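Local coordinates for protein lactose Operon Repressor (PDB 1JYE) that probably represses transcription of the lactose operon by binding operator DNA as a dimer until an inducer sugar weakens that binding, at residues G121-Y126 with Q298-R303; L148-Q153 with S158-H163; V171-A176 with L323-T328; Q227-M232 with T240-A245; G252-I257 with Y282-T287. The protein carries 1 engineered substitution. All blocks are in the same frame, centred on the assembly; numbering follows the deposited sequence.

Contact 1: residues G121-Y126 with Q298-R303; sequences GLIINY and QTSVDR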
# COMPACT_ATOMS: atom_id res chain seq x y z
N GLY A 121 3.15 21.77 14.67
CA GLY A 121 4.24 21.29 13.85
C GLY A 121 3.67 20.68 12.58
O GLY A 121 2.59 20.09 12.61
N LEU A 122 4.39 20.81 11.48
CA LEU A 122 3.93 20.28 10.20
C LEU A 122 4.95 19.39 9.50
O LEU A 122 6.13 19.72 9.42
CB LEU A 122 3.57 21.43 9.26
CG LEU A 122 2.41 22.33 9.66
CD1 LEU A 122 2.45 23.62 8.85
CD2 LEU A 122 1.10 21.60 9.44
N ILE A 123 4.48 18.26 8.99
CA ILE A 123 5.33 17.37 8.21
C ILE A 123 4.74 17.41 6.80
O ILE A 123 3.57 17.08 6.60
CB ILE A 123 5.32 15.92 8.75
CG1 ILE A 123 5.93 15.90 10.16
CG2 ILE A 123 6.12 15.02 7.82
CD1 ILE A 123 5.95 14.52 10.81
N ILE A 124 5.55 17.85 5.84
CA ILE A 124 5.10 17.95 4.45
C ILE A 124 5.62 16.75 3.65
O ILE A 124 6.78 16.72 3.23
CB ILE A 124 5.61 19.26 3.80
CG1 ILE A 124 5.29 20.46 4.71
CG2 ILE A 124 4.95 19.45 2.44
CD1 ILE A 124 3.82 20.69 4.96
N ASN A 125 4.74 15.77 3.46
CA ASN A 125 5.07 14.55 2.73
C ASN A 125 4.46 14.64 1.33
O ASN A 125 3.64 13.81 0.94
CB ASN A 125 4.51 13.35 3.50
CG ASN A 125 4.93 12.03 2.91
OD1 ASN A 125 6.11 11.83 2.60
ND2 ASN A 125 3.98 11.11 2.77
N TYR A 126 4.88 15.66 0.59
CA TYR A 126 4.36 15.93 -0.75
C TYR A 126 5.52 16.45 -1.62
O TYR A 126 6.30 17.28 -1.17
CB TYR A 126 3.27 16.99 -0.63
CG TYR A 126 2.53 17.30 -1.91
CD1 TYR A 126 1.53 16.45 -2.38
CD2 TYR A 126 2.85 18.43 -2.66
CE1 TYR A 126 0.86 16.73 -3.57
CE2 TYR A 126 2.18 18.72 -3.85
CZ TYR A 126 1.19 17.86 -4.30
OH TYR A 126 0.53 18.14 -5.47
N GLN A 298 9.42 7.56 11.20
CA GLN A 298 9.77 7.61 12.62
C GLN A 298 10.67 8.81 12.90
O GLN A 298 10.40 9.61 13.81
CB GLN A 298 10.50 6.33 13.01
CG GLN A 298 10.88 6.23 14.48
CD GLN A 298 11.79 5.04 14.75
OE1 GLN A 298 12.98 5.08 14.47
NE2 GLN A 298 11.21 3.97 15.28
N THR A 299 11.73 8.94 12.12
CA THR A 299 12.67 10.03 12.30
C THR A 299 12.03 11.41 12.12
O THR A 299 12.38 12.35 12.83
CB THR A 299 13.88 9.88 11.34
OG1 THR A 299 14.46 8.58 11.51
CG2 THR A 299 14.94 10.93 11.65
N SER A 300 11.09 11.52 11.18
CA SER A 300 10.44 12.81 10.94
C SER A 300 9.70 13.32 12.17
O SER A 300 9.65 14.53 12.42
CB SER A 300 9.48 12.73 9.74
OG SER A 300 8.32 11.97 10.04
N VAL A 301 9.10 12.41 12.93
CA VAL A 301 8.37 12.82 14.12
C VAL A 301 9.35 13.30 15.19
O VAL A 301 9.16 14.36 15.78
CB VAL A 301 7.52 11.66 14.68
CG1 VAL A 301 6.84 12.09 15.99
CG2 VAL A 301 6.46 11.27 13.66
N ASP A 302 10.40 12.52 15.43
CA ASP A 302 11.40 12.91 16.42
C ASP A 302 11.98 14.27 16.05
O ASP A 302 12.13 15.14 16.90
CB ASP A 302 12.54 11.88 16.48
CG ASP A 302 12.06 10.48 16.80
OD1 ASP A 302 11.08 10.34 17.56
OD2 ASP A 302 12.67 9.51 16.31
N ARG A 303 12.29 14.44 14.77
CA ARG A 303 12.88 15.69 14.28
C ARG A 303 11.93 16.88 14.44
O ARG A 303 12.35 17.95 14.89
CB ARG A 303 13.26 15.53 12.80
CG ARG A 303 14.06 16.70 12.21
CD ARG A 303 15.41 16.86 12.90
NE ARG A 303 16.06 15.57 13.11
CZ ARG A 303 16.57 14.81 12.14
NH1 ARG A 303 17.12 13.64 12.45
NH2 ARG A 303 16.56 15.22 10.88

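Contact 2: residues L148-Q153 with S158-H163; sequences LDVSDQ and SIIFSH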
# COMPACT_ATOMS: atom_id res chain seq x y z
N LEU A 148 9.59 16.03 3.51
CA LEU A 148 10.10 14.69 3.25
C LEU A 148 10.20 14.32 1.76
O LEU A 148 10.65 13.22 1.43
CB LEU A 148 9.22 13.66 3.96
CG LEU A 148 8.97 13.88 5.46
CD1 LEU A 148 8.14 12.73 6.03
CD2 LEU A 148 10.31 14.00 6.19
N ASP A 149 9.78 15.22 0.87
CA ASP A 149 9.84 14.93 -0.56
C ASP A 149 10.28 16.17 -1.32
O ASP A 149 9.48 16.82 -2.01
CB ASP A 149 8.46 14.48 -1.07
CG ASP A 149 8.54 13.75 -2.40
OD1 ASP A 149 9.61 13.78 -3.05
OD2 ASP A 149 7.52 13.14 -2.79
N VAL A 150 11.56 16.48 -1.20
CA VAL A 150 12.15 17.65 -1.84
C VAL A 150 13.59 17.32 -2.21
O VAL A 150 14.07 16.21 -1.96
CB VAL A 150 12.19 18.85 -0.87
CG1 VAL A 150 10.79 19.34 -0.57
CG2 VAL A 150 12.89 18.45 0.44
N SER A 151 14.27 18.28 -2.82
CA SER A 151 15.67 18.11 -3.16
C SER A 151 16.42 18.45 -1.88
O SER A 151 15.94 19.25 -1.08
CB SER A 151 16.09 19.10 -4.25
OG SER A 151 17.50 19.19 -4.32
N ASP A 152 17.59 17.85 -1.67
CA ASP A 152 18.35 18.14 -0.46
C ASP A 152 19.08 19.48 -0.57
O ASP A 152 19.75 19.90 0.37
CB ASP A 152 19.33 17.00 -0.17
CG ASP A 152 20.19 16.63 -1.37
OD1 ASP A 152 19.62 16.38 -2.45
OD2 ASP A 152 21.43 16.58 -1.22
N GLN A 153 18.92 20.15 -1.71
CA GLN A 153 19.55 21.44 -1.93
C GLN A 153 18.65 22.60 -1.52
O GLN A 153 19.12 23.72 -1.35
CB GLN A 153 19.95 21.59 -3.40
CG GLN A 153 21.01 20.61 -3.87
CD GLN A 153 22.29 20.70 -3.06
OE1 GLN A 153 22.85 21.79 -2.90
NE2 GLN A 153 22.76 19.57 -2.55
N SER A 158 14.46 19.37 6.15
CA SER A 158 14.03 18.18 5.42
C SER A 158 14.81 16.92 5.76
O SER A 158 15.89 16.97 6.35
CB SER A 158 14.16 18.44 3.92
OG SER A 158 15.52 18.66 3.57
N ILE A 159 14.23 15.80 5.37
CA ILE A 159 14.86 14.49 5.53
C ILE A 159 14.47 13.74 4.28
O ILE A 159 13.28 13.54 4.02
CB ILE A 159 14.32 13.69 6.74
CG1 ILE A 159 14.43 14.52 8.02
CG2 ILE A 159 15.11 12.39 6.86
CD1 ILE A 159 13.79 13.84 9.23
N ILE A 160 15.45 13.34 3.48
CA ILE A 160 15.15 12.58 2.28
C ILE A 160 16.18 11.48 2.12
O ILE A 160 17.22 11.49 2.78
CB ILE A 160 15.15 13.45 1.00
CG1 ILE A 160 16.57 13.92 0.67
CG2 ILE A 160 14.21 14.64 1.17
CD1 ILE A 160 16.68 14.59 -0.69
N PHE A 161 15.87 10.52 1.26
CA PHE A 161 16.79 9.42 1.00
C PHE A 161 17.83 9.89 -0.01
O PHE A 161 17.57 10.78 -0.82
CB PHE A 161 16.03 8.22 0.44
CG PHE A 161 15.17 7.54 1.45
CD1 PHE A 161 15.75 6.83 2.50
CD2 PHE A 161 13.78 7.62 1.38
CE1 PHE A 161 14.96 6.20 3.46
CE2 PHE A 161 12.98 7.00 2.34
CZ PHE A 161 13.57 6.29 3.38
N SER A 162 19.02 9.29 0.04
CA SER A 162 20.08 9.65 -0.89
C SER A 162 19.81 9.15 -2.30
O SER A 162 20.01 7.97 -2.60
CB SER A 162 21.42 9.10 -0.40
OG SER A 162 22.45 9.42 -1.33
N HIS A 163 19.34 10.04 -3.17
CA HIS A 163 19.08 9.68 -4.56
C HIS A 163 20.39 9.41 -5.30
O HIS A 163 20.43 8.59 -6.22
CB HIS A 163 18.29 10.80 -5.25
CG HIS A 163 18.84 12.16 -5.00
ND1 HIS A 163 19.79 12.74 -5.80
CD2 HIS A 163 18.59 13.05 -4.01
CE1 HIS A 163 20.11 13.93 -5.32
NE2 HIS A 163 19.40 14.14 -4.23
O HOH W 1 16.11 20.25 1.58

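Contact 3: residues V171-A176 with L323-T328; sequences VEHLVA and LVKRKT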
# COMPACT_ATOMS: atom_id res chain seq x y z
N VAL A 171 22.90 1.62 -11.24
CA VAL A 171 23.73 1.68 -12.43
C VAL A 171 24.99 0.83 -12.29
O VAL A 171 25.31 0.03 -13.17
CB VAL A 171 24.15 3.14 -12.75
CG1 VAL A 171 25.19 3.15 -13.86
CG2 VAL A 171 22.93 3.95 -13.16
N GLU A 172 25.72 1.00 -11.19
CA GLU A 172 26.95 0.25 -11.00
C GLU A 172 26.73 -1.26 -10.92
O GLU A 172 27.58 -2.04 -11.35
CB GLU A 172 27.69 0.76 -9.76
CG GLU A 172 28.29 2.14 -10.00
CD GLU A 172 29.15 2.66 -8.86
OE1 GLU A 172 29.79 3.71 -9.05
OE2 GLU A 172 29.20 2.02 -7.79
N HIS A 173 25.58 -1.67 -10.39
CA HIS A 173 25.26 -3.09 -10.29
C HIS A 173 25.14 -3.68 -11.70
O HIS A 173 25.74 -4.72 -12.00
CB HIS A 173 23.94 -3.27 -9.53
CG HIS A 173 23.51 -4.70 -9.40
ND1 HIS A 173 24.31 -5.68 -8.84
CD2 HIS A 173 22.35 -5.32 -9.75
CE1 HIS A 173 23.66 -6.83 -8.85
NE2 HIS A 173 22.48 -6.64 -9.39
N LEU A 174 24.39 -3.01 -12.56
CA LEU A 174 24.19 -3.46 -13.94
C LEU A 174 25.49 -3.40 -14.74
O LEU A 174 25.80 -4.31 -15.51
CB LEU A 174 23.11 -2.63 -14.63
CG LEU A 174 21.71 -2.81 -14.04
CD1 LEU A 174 20.72 -1.91 -14.74
CD2 LEU A 174 21.29 -4.27 -14.17
N VAL A 175 26.25 -2.33 -14.55
CA VAL A 175 27.52 -2.18 -15.27
C VAL A 175 28.50 -3.28 -14.86
O VAL A 175 29.16 -3.88 -15.72
CB VAL A 175 28.16 -0.81 -14.99
CG1 VAL A 175 29.56 -0.75 -15.59
CG2 VAL A 175 27.29 0.29 -15.60
N ALA A 176 28.57 -3.56 -13.56
CA ALA A 176 29.46 -4.58 -13.04
C ALA A 176 29.11 -5.96 -13.59
O ALA A 176 29.99 -6.81 -13.74
CB ALA A 176 29.40 -4.59 -11.51
N LEU A 323 21.48 -1.57 -1.79
CA LEU A 323 21.08 -2.44 -2.89
C LEU A 323 20.71 -3.81 -2.33
O LEU A 323 21.46 -4.39 -1.54
CB LEU A 323 22.25 -2.61 -3.87
CG LEU A 323 22.10 -3.64 -4.98
CD1 LEU A 323 21.05 -3.18 -5.98
CD2 LEU A 323 23.45 -3.82 -5.68
N VAL A 324 19.55 -4.31 -2.73
CA VAL A 324 19.08 -5.62 -2.29
C VAL A 324 19.14 -6.51 -3.52
O VAL A 324 18.32 -6.39 -4.43
CB VAL A 324 17.63 -5.55 -1.77
CG1 VAL A 324 17.18 -6.94 -1.33
CG2 VAL A 324 17.54 -4.56 -0.62
N LYS A 325 20.13 -7.40 -3.57
CA LYS A 325 20.30 -8.28 -4.71
C LYS A 325 19.41 -9.51 -4.61
O LYS A 325 19.49 -10.26 -3.63
CB LYS A 325 21.76 -8.73 -4.83
CG LYS A 325 22.74 -7.60 -5.08
CD LYS A 325 24.16 -8.15 -5.22
CE LYS A 325 25.18 -7.03 -5.41
NZ LYS A 325 26.56 -7.56 -5.54
N ARG A 326 18.58 -9.71 -5.62
CA ARG A 326 17.71 -10.88 -5.63
C ARG A 326 17.87 -11.70 -6.91
O ARG A 326 19.00 -12.02 -7.29
CB ARG A 326 16.25 -10.46 -5.41
CG ARG A 326 16.02 -9.83 -4.03
CD ARG A 326 14.58 -10.00 -3.56
NE ARG A 326 14.35 -9.43 -2.23
CZ ARG A 326 13.76 -8.26 -2.00
NH1 ARG A 326 13.33 -7.51 -3.01
NH2 ARG A 326 13.58 -7.84 -0.76
N LYS A 327 16.77 -12.02 -7.59
CA LYS A 327 16.84 -12.88 -8.77
C LYS A 327 16.58 -12.27 -10.14
O LYS A 327 16.50 -13.00 -11.13
CB LYS A 327 15.87 -14.06 -8.58
CG LYS A 327 16.09 -14.86 -7.31
CD LYS A 327 17.40 -15.61 -7.35
CE LYS A 327 17.57 -16.49 -6.12
NZ LYS A 327 18.84 -17.26 -6.18
N THR A 328 16.46 -10.95 -10.22
CA THR A 328 16.16 -10.33 -11.51
C THR A 328 17.35 -9.68 -12.22
O THR A 328 17.16 -9.02 -13.24
CB THR A 328 15.07 -9.26 -11.35
OG1 THR A 328 15.50 -8.29 -10.38
CG2 THR A 328 13.77 -9.91 -10.86

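Contact 4: residues Q227-M232 with T240-A245; sequences QQTMQM and TAMLVA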
# COMPACT_ATOMS: atom_id res chain seq x y z
N GLN A 227 2.65 -1.18 -19.55
CA GLN A 227 2.38 -0.48 -20.80
C GLN A 227 3.64 0.10 -21.44
O GLN A 227 3.89 -0.11 -22.63
CB GLN A 227 1.37 0.64 -20.57
CG GLN A 227 0.04 0.16 -20.02
CD GLN A 227 -0.92 1.30 -19.71
OE1 GLN A 227 -0.56 2.26 -19.04
NE2 GLN A 227 -2.15 1.18 -20.20
N GLN A 228 4.43 0.82 -20.66
CA GLN A 228 5.65 1.42 -21.19
C GLN A 228 6.64 0.38 -21.69
O GLN A 228 7.27 0.56 -22.75
CB GLN A 228 6.32 2.29 -20.12
CG GLN A 228 5.52 3.54 -19.78
CD GLN A 228 5.23 4.39 -21.00
OE1 GLN A 228 6.15 4.74 -21.75
NE2 GLN A 228 3.97 4.74 -21.20
N THR A 229 6.78 -0.71 -20.95
CA THR A 229 7.71 -1.76 -21.35
C THR A 229 7.21 -2.48 -22.60
O THR A 229 8.00 -2.79 -23.49
CB THR A 229 7.92 -2.77 -20.20
OG1 THR A 229 8.41 -2.06 -19.05
CG2 THR A 229 8.94 -3.83 -20.59
N MET A 230 5.91 -2.75 -22.67
CA MET A 230 5.36 -3.41 -23.85
C MET A 230 5.55 -2.53 -25.07
O MET A 230 5.87 -3.01 -26.16
CB MET A 230 3.87 -3.71 -23.67
CG MET A 230 3.57 -4.93 -22.80
SD MET A 230 4.32 -6.44 -23.44
CE MET A 230 3.82 -6.39 -25.14
N GLN A 231 5.36 -1.22 -24.90
CA GLN A 231 5.51 -0.29 -26.02
C GLN A 231 6.95 -0.26 -26.51
O GLN A 231 7.20 -0.20 -27.71
CB GLN A 231 5.07 1.12 -25.60
CG GLN A 231 3.58 1.22 -25.28
CD GLN A 231 3.14 2.62 -24.93
OE1 GLN A 231 2.00 2.84 -24.50
NE2 GLN A 231 4.03 3.59 -25.10
N MET A 232 7.88 -0.32 -25.57
CA MET A 232 9.31 -0.32 -25.90
C MET A 232 9.65 -1.59 -26.67
O MET A 232 10.29 -1.53 -27.73
CB MET A 232 10.14 -0.26 -24.61
CG MET A 232 11.63 -0.38 -24.84
SD MET A 232 12.55 -0.46 -23.30
CE MET A 232 12.16 -2.14 -22.77
N THR A 240 19.17 -5.22 -22.44
CA THR A 240 19.53 -6.42 -21.70
C THR A 240 19.21 -6.15 -20.23
O THR A 240 19.16 -7.07 -19.42
CB THR A 240 21.02 -6.79 -21.85
OG1 THR A 240 21.85 -5.69 -21.44
CG2 THR A 240 21.33 -7.15 -23.30
N ALA A 241 18.98 -4.89 -19.89
CA ALA A 241 18.65 -4.51 -18.52
C ALA A 241 17.82 -3.24 -18.45
O ALA A 241 17.90 -2.38 -19.33
CB ALA A 241 19.94 -4.34 -17.71
N MET A 242 17.02 -3.14 -17.40
CA MET A 242 16.16 -1.97 -17.19
C MET A 242 16.28 -1.45 -15.77
O MET A 242 16.30 -2.23 -14.82
CB MET A 242 14.69 -2.33 -17.45
CG MET A 242 14.34 -2.72 -18.87
SD MET A 242 12.58 -3.14 -18.99
CE MET A 242 11.83 -1.52 -18.94
N LEU A 243 16.37 -0.13 -15.63
CA LEU A 243 16.39 0.51 -14.33
C LEU A 243 14.98 1.08 -14.23
O LEU A 243 14.57 1.89 -15.06
CB LEU A 243 17.43 1.64 -14.29
CG LEU A 243 18.87 1.16 -14.13
CD1 LEU A 243 19.84 2.26 -14.54
CD2 LEU A 243 19.11 0.72 -12.69
N VAL A 244 14.22 0.64 -13.23
CA VAL A 244 12.83 1.09 -13.07
C VAL A 244 12.67 1.91 -11.79
O VAL A 244 13.23 1.58 -10.75
CB VAL A 244 11.88 -0.13 -13.07
CG1 VAL A 244 10.44 0.33 -13.04
CG2 VAL A 244 12.15 -0.98 -14.31
N ALA A 245 11.88 2.99 -11.89
CA ALA A 245 11.70 3.94 -10.79
C ALA A 245 11.10 3.44 -9.48
O ALA A 245 11.28 4.09 -8.45
CB ALA A 245 10.92 5.16 -11.30

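Contact 5: residues G252-I257 with Y282-T287; sequences GAMRAI and YIPPLT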
# COMPACT_ATOMS: atom_id res chain seq x y z
N GLY A 252 5.28 -4.47 -13.30
CA GLY A 252 4.63 -4.34 -14.59
C GLY A 252 5.61 -4.65 -15.72
O GLY A 252 5.26 -5.34 -16.68
N ALA A 253 6.83 -4.15 -15.60
CA ALA A 253 7.85 -4.39 -16.62
C ALA A 253 8.15 -5.88 -16.71
O ALA A 253 8.27 -6.43 -17.80
CB ALA A 253 9.13 -3.63 -16.27
N MET A 254 8.26 -6.53 -15.55
CA MET A 254 8.54 -7.95 -15.51
C MET A 254 7.43 -8.74 -16.20
O MET A 254 7.71 -9.72 -16.90
CB MET A 254 8.69 -8.40 -14.05
CG MET A 254 9.98 -7.90 -13.41
SD MET A 254 10.01 -8.12 -11.62
CE MET A 254 9.85 -9.90 -11.51
N ARG A 255 6.19 -8.32 -16.01
CA ARG A 255 5.08 -9.01 -16.66
C ARG A 255 5.18 -8.82 -18.18
O ARG A 255 4.98 -9.76 -18.94
CB ARG A 255 3.73 -8.47 -16.18
CG ARG A 255 2.57 -9.11 -16.92
CD ARG A 255 1.22 -8.51 -16.58
NE ARG A 255 0.26 -8.84 -17.63
CZ ARG A 255 -0.76 -8.07 -18.00
NH1 ARG A 255 -0.97 -6.91 -17.40
NH2 ARG A 255 -1.54 -8.44 -19.01
N ALA A 256 5.51 -7.60 -18.61
CA ALA A 256 5.63 -7.32 -20.04
C ALA A 256 6.72 -8.19 -20.65
O ALA A 256 6.53 -8.79 -21.71
CB ALA A 256 5.95 -5.84 -20.26
N ILE A 257 7.87 -8.24 -19.99
CA ILE A 257 8.99 -9.04 -20.45
C ILE A 257 8.59 -10.50 -20.60
O ILE A 257 8.80 -11.12 -21.64
CB ILE A 257 10.17 -8.94 -19.45
CG1 ILE A 257 10.73 -7.51 -19.45
CG2 ILE A 257 11.26 -9.94 -19.81
CD1 ILE A 257 11.65 -7.21 -18.28
N TYR A 282 8.01 -11.36 -5.83
CA TYR A 282 7.68 -11.20 -7.24
C TYR A 282 8.27 -12.44 -7.90
O TYR A 282 9.04 -13.17 -7.28
CB TYR A 282 8.34 -9.94 -7.82
CG TYR A 282 7.66 -8.65 -7.45
CD1 TYR A 282 6.47 -8.63 -6.72
CD2 TYR A 282 8.19 -7.42 -7.86
CE1 TYR A 282 5.82 -7.44 -6.42
CE2 TYR A 282 7.55 -6.23 -7.56
CZ TYR A 282 6.37 -6.24 -6.85
OH TYR A 282 5.73 -5.06 -6.57
N ILE A 283 7.91 -12.67 -9.16
CA ILE A 283 8.41 -13.83 -9.88
C ILE A 283 9.26 -13.42 -11.08
O ILE A 283 8.72 -13.01 -12.11
CB ILE A 283 7.25 -14.72 -10.37
CG1 ILE A 283 6.39 -15.15 -9.18
CG2 ILE A 283 7.81 -15.94 -11.10
CD1 ILE A 283 5.15 -15.94 -9.57
N PRO A 284 10.59 -13.50 -10.96
CA PRO A 284 11.32 -13.94 -9.76
C PRO A 284 11.53 -12.78 -8.79
O PRO A 284 11.25 -11.63 -9.13
CB PRO A 284 12.63 -14.46 -10.34
CG PRO A 284 12.88 -13.52 -11.46
CD PRO A 284 11.51 -13.38 -12.11
N PRO A 285 12.03 -13.06 -7.57
CA PRO A 285 12.26 -12.00 -6.58
C PRO A 285 13.07 -10.86 -7.19
O PRO A 285 14.06 -11.08 -7.88
CB PRO A 285 12.99 -12.74 -5.47
CG PRO A 285 12.27 -14.07 -5.48
CD PRO A 285 12.24 -14.39 -6.96
N LEU A 286 12.62 -9.64 -6.91
CA LEU A 286 13.19 -8.42 -7.47
C LEU A 286 14.39 -7.74 -6.81
O LEU A 286 14.36 -7.41 -5.62
CB LEU A 286 12.06 -7.40 -7.61
CG LEU A 286 12.39 -6.01 -8.16
CD1 LEU A 286 12.80 -6.13 -9.63
CD2 LEU A 286 11.17 -5.11 -8.02
N THR A 287 15.44 -7.53 -7.60
CA THR A 287 16.62 -6.82 -7.12
C THR A 287 16.13 -5.38 -7.07
O THR A 287 15.52 -4.90 -8.02
CB THR A 287 17.78 -6.93 -8.12
OG1 THR A 287 18.25 -8.29 -8.14
CG2 THR A 287 18.92 -6.00 -7.72

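Contact 1: residues G121-Y126 with Q298-R303
Ile-123, within strand 122-125, reaches toward Ser-300 and Val-301 of helix 293-308, joining a strand of the N-terminal parallel sheet to a helix packed against it, as in the alpha/beta halves of periplasmic-binding-protein folds. The two backbones come close, with the CA atoms of Ile-123 and Ser-300 7.4 Å apart, and a small serine at the nearest point of the helix suits that spacing. The isoleucine touches with its end alone. CG1 stands anti to the carbonyl carbon and the chain then runs extended (chi2 179°), which carries CD1 outward from the strand to the helix. There the methyl lies 3.6 Å from Ser-300 OG and 4.1 Å from Ser-300 CB. A hydroxyl facing a methyl would be a poor match if it lacked a polar partner, but Ser-300 OG is hydrogen-bonded to Gly-297 O in its own helix. Leu-148 and Ile-83 line the surroundings, the former packing on Ile-123 and the latter on both helix residues. Val-301 contributes less, because its CB points away from the strand; the branch that comes nearest is CG2, 4.4 Å from Ile-123 CD1.

Contact 2: residues L148-Q153 with S158-H163
Leu-148 and Ile-159 bring the two backbones nearest, their CA atoms 5.3 Å apart, where the loop 148-153 begins alongside strand 158-161. Between the two segments the closest backbone approach is a CA-H...O contact, Leu-148 CA lying 3.5 Å from Ile-159 O, a buried carbonyl with no conventional partner. The leucine and isoleucine side chains run alongside each other, pointing the same way. Next to them Ile-160 lies against the loop backbone: its CD1 is 3.3 Å from Val-150 O and meets Asp-152 CB, the two side chains crossing at about a right angle. A branched aliphatic residue suits this place, filling the bend of the loop with methyls while Val-150 CG2 packs on Ser-158 CB. Strand 158-161 is one of the three connections between the halves of the LacI core, and it leads into helix 163-177, N-capped by Ser-162. At that helix start His-163 CG sits between backbone N and carbonyl carbon (chi1 47°), aiming the ring at Asp-152, and NE2 donates to Asp-152 OD1 over 2.9 Å, nearly straight at 173°. The acceptor lies in the imidazole plane, whereas the histidine approaches from above the carboxylate plane, the two planes being 60° apart. Ser-151 OG accepts from Gln-153 N in an ST turn, and a water spans Ser-151 O and Ser-158 OG, the latter also hydrogen-bonded to Asn-316.

Contact 3: residues V171-A176 with L323-T328
A distance of 8.5 Å between the CA atoms of His-173, on helix 163-177, and Leu-323, near the end of strand 316-324, is bridged by side chains alone, which meet between helix and strand. With CG anti to its backbone nitrogen (chi1 179°), the histidine ring is held out from the helix toward the strand. Leu-323 CD2 makes an off-centre CH-pi contact, displaced toward CG and ND1 and 3.8 Å from His-173 ND1; the leucine crosses the histidine at about a right angle. Lys-325 approaches differently, laying its extended chain beside the other end of the ring, where CE is 3.8 Å from His-173 CE1. Aliphatic carbons thus do the touching for both Leu-323 and Lys-325, and the lysine, an exposed residue, contributes only the carbons of its chain here. Helix 163-177 also packs on strand 241-244 through Val-171 and Leu-174, so the contact joins the last of the three interdomain connections to the C-terminal alpha/beta half of this periplasmic-binding-protein-like core. The far ring nitrogen, His-173 NE2, is hydrogen-bonded to Thr-329 OG1, which fixes the rotation of the imidazole. Putting a leucine in place of His-173 would probably leave Thr-329 OG1 without that ring nitrogen and take away the ring atoms that Leu-323 CD2 and Lys-325 CE pack against. Lys-325 NZ stands 4.4 Å from His-173 ND1, not in contact; a positive charge so near would be expected to disfavour protonation of the imidazole.

Contact 4: residues Q227-M232 with T240-A245
Met-242 and Met-232 reach toward each other tip to tip between strand 241-244 and helix 222-234, their CE methyls 3.9 Å apart. Both chains are bent at their last torsion, Met-242 at 75° and Met-232 at 74°, so each methyl turns off the line of its chain and each can lie near the other's end; Met-232 CE is also 3.9 Å from Met-242 SD. Thr-229, one turn earlier on the helix, crosses Met-242 at a slant, touching it with both branches. CG2 lies against the sulfur, and OG1 is 3.5 Å from Met-242 CE. That OG1 is already hydrogen-bonded to Gly-225 O within the helix, so the hydroxyl can sit against a methyl without losing its polar partner, while CG2 supplies the apolar surface. Long, flexible methionine suits the wide space, since the CA atoms of Thr-229 and Met-242 are 9.4 Å apart. Shortening Met-242 to an alanine is likely to open a gap between helix and sheet, with Met-232 CE and Thr-229 left without their shared partner. Helix 222-234 here connects the parallel strands 214-217 and 241-244, the packing of a beta-alpha-beta crossover in the C-terminal Rossmann-like half.

Contact 5: residues G252-I257 with Y282-T287
The loop 282-287 receives the methyl end of Met-254, from helix 247-259, among Tyr-282, Ile-283 and Pro-284, and nearly all the close packing is made there. Met-254 CE lies 3.3 Å from Pro-284 O and 3.4 Å from Ile-283 O, with Pro-284 CD and Tyr-282 CB also around it. The bend at chi3 (61°) turns this methyl toward the two carbonyls, while Met-254 SD stays against Leu-286 CD1 at 4.0 Å. Slender and unbranched, methionine suits such a pocket lined by backbone. The peptide bond before Pro-284 is cis, and the tight turn of the loop goes with it. This loop leads into strand 288-290, the second of the three connections between the halves of the LacI core, and it lies at the dimer interface. Looser is the approach of the same sulfur to the Tyr-282 ring, an oblique Met-aromatic contact. The end of Ile-283 leads away from the helix and packs on Ile-283 of the second subunit, and Tyr-282 packs on Leu-251 of that subunit. Arg-255, partly exposed on the helix, forms a salt bridge with Glu-259 and packs on Ser-280 of the second subunit, whose own Arg-255 meets Pro-285.

Overall arrangement
Contacts 1 and 4 are the buried ones of like kind: each packs a helix on a strand of a parallel sheet, in opposite halves of the chain, through apolar tips and a hydroxyl satisfied within its own helix. Contacts 2 and 3 both reach the sheet of the interdomain connections, on neighbouring strands 158-161 and 316-324, and are partly buried; there a straight imidazole-carboxylate bond, a bridging water and a ring beside a lysine bring in polar chemistry. Contact 5 is buried too, but partly by the second subunit. Contacts 1 and 2 touch through Ile-124 O and Leu-148 N, whereas contacts 3, 4 and 5 cluster in the other half, helix 222-234 packing on helix 247-259.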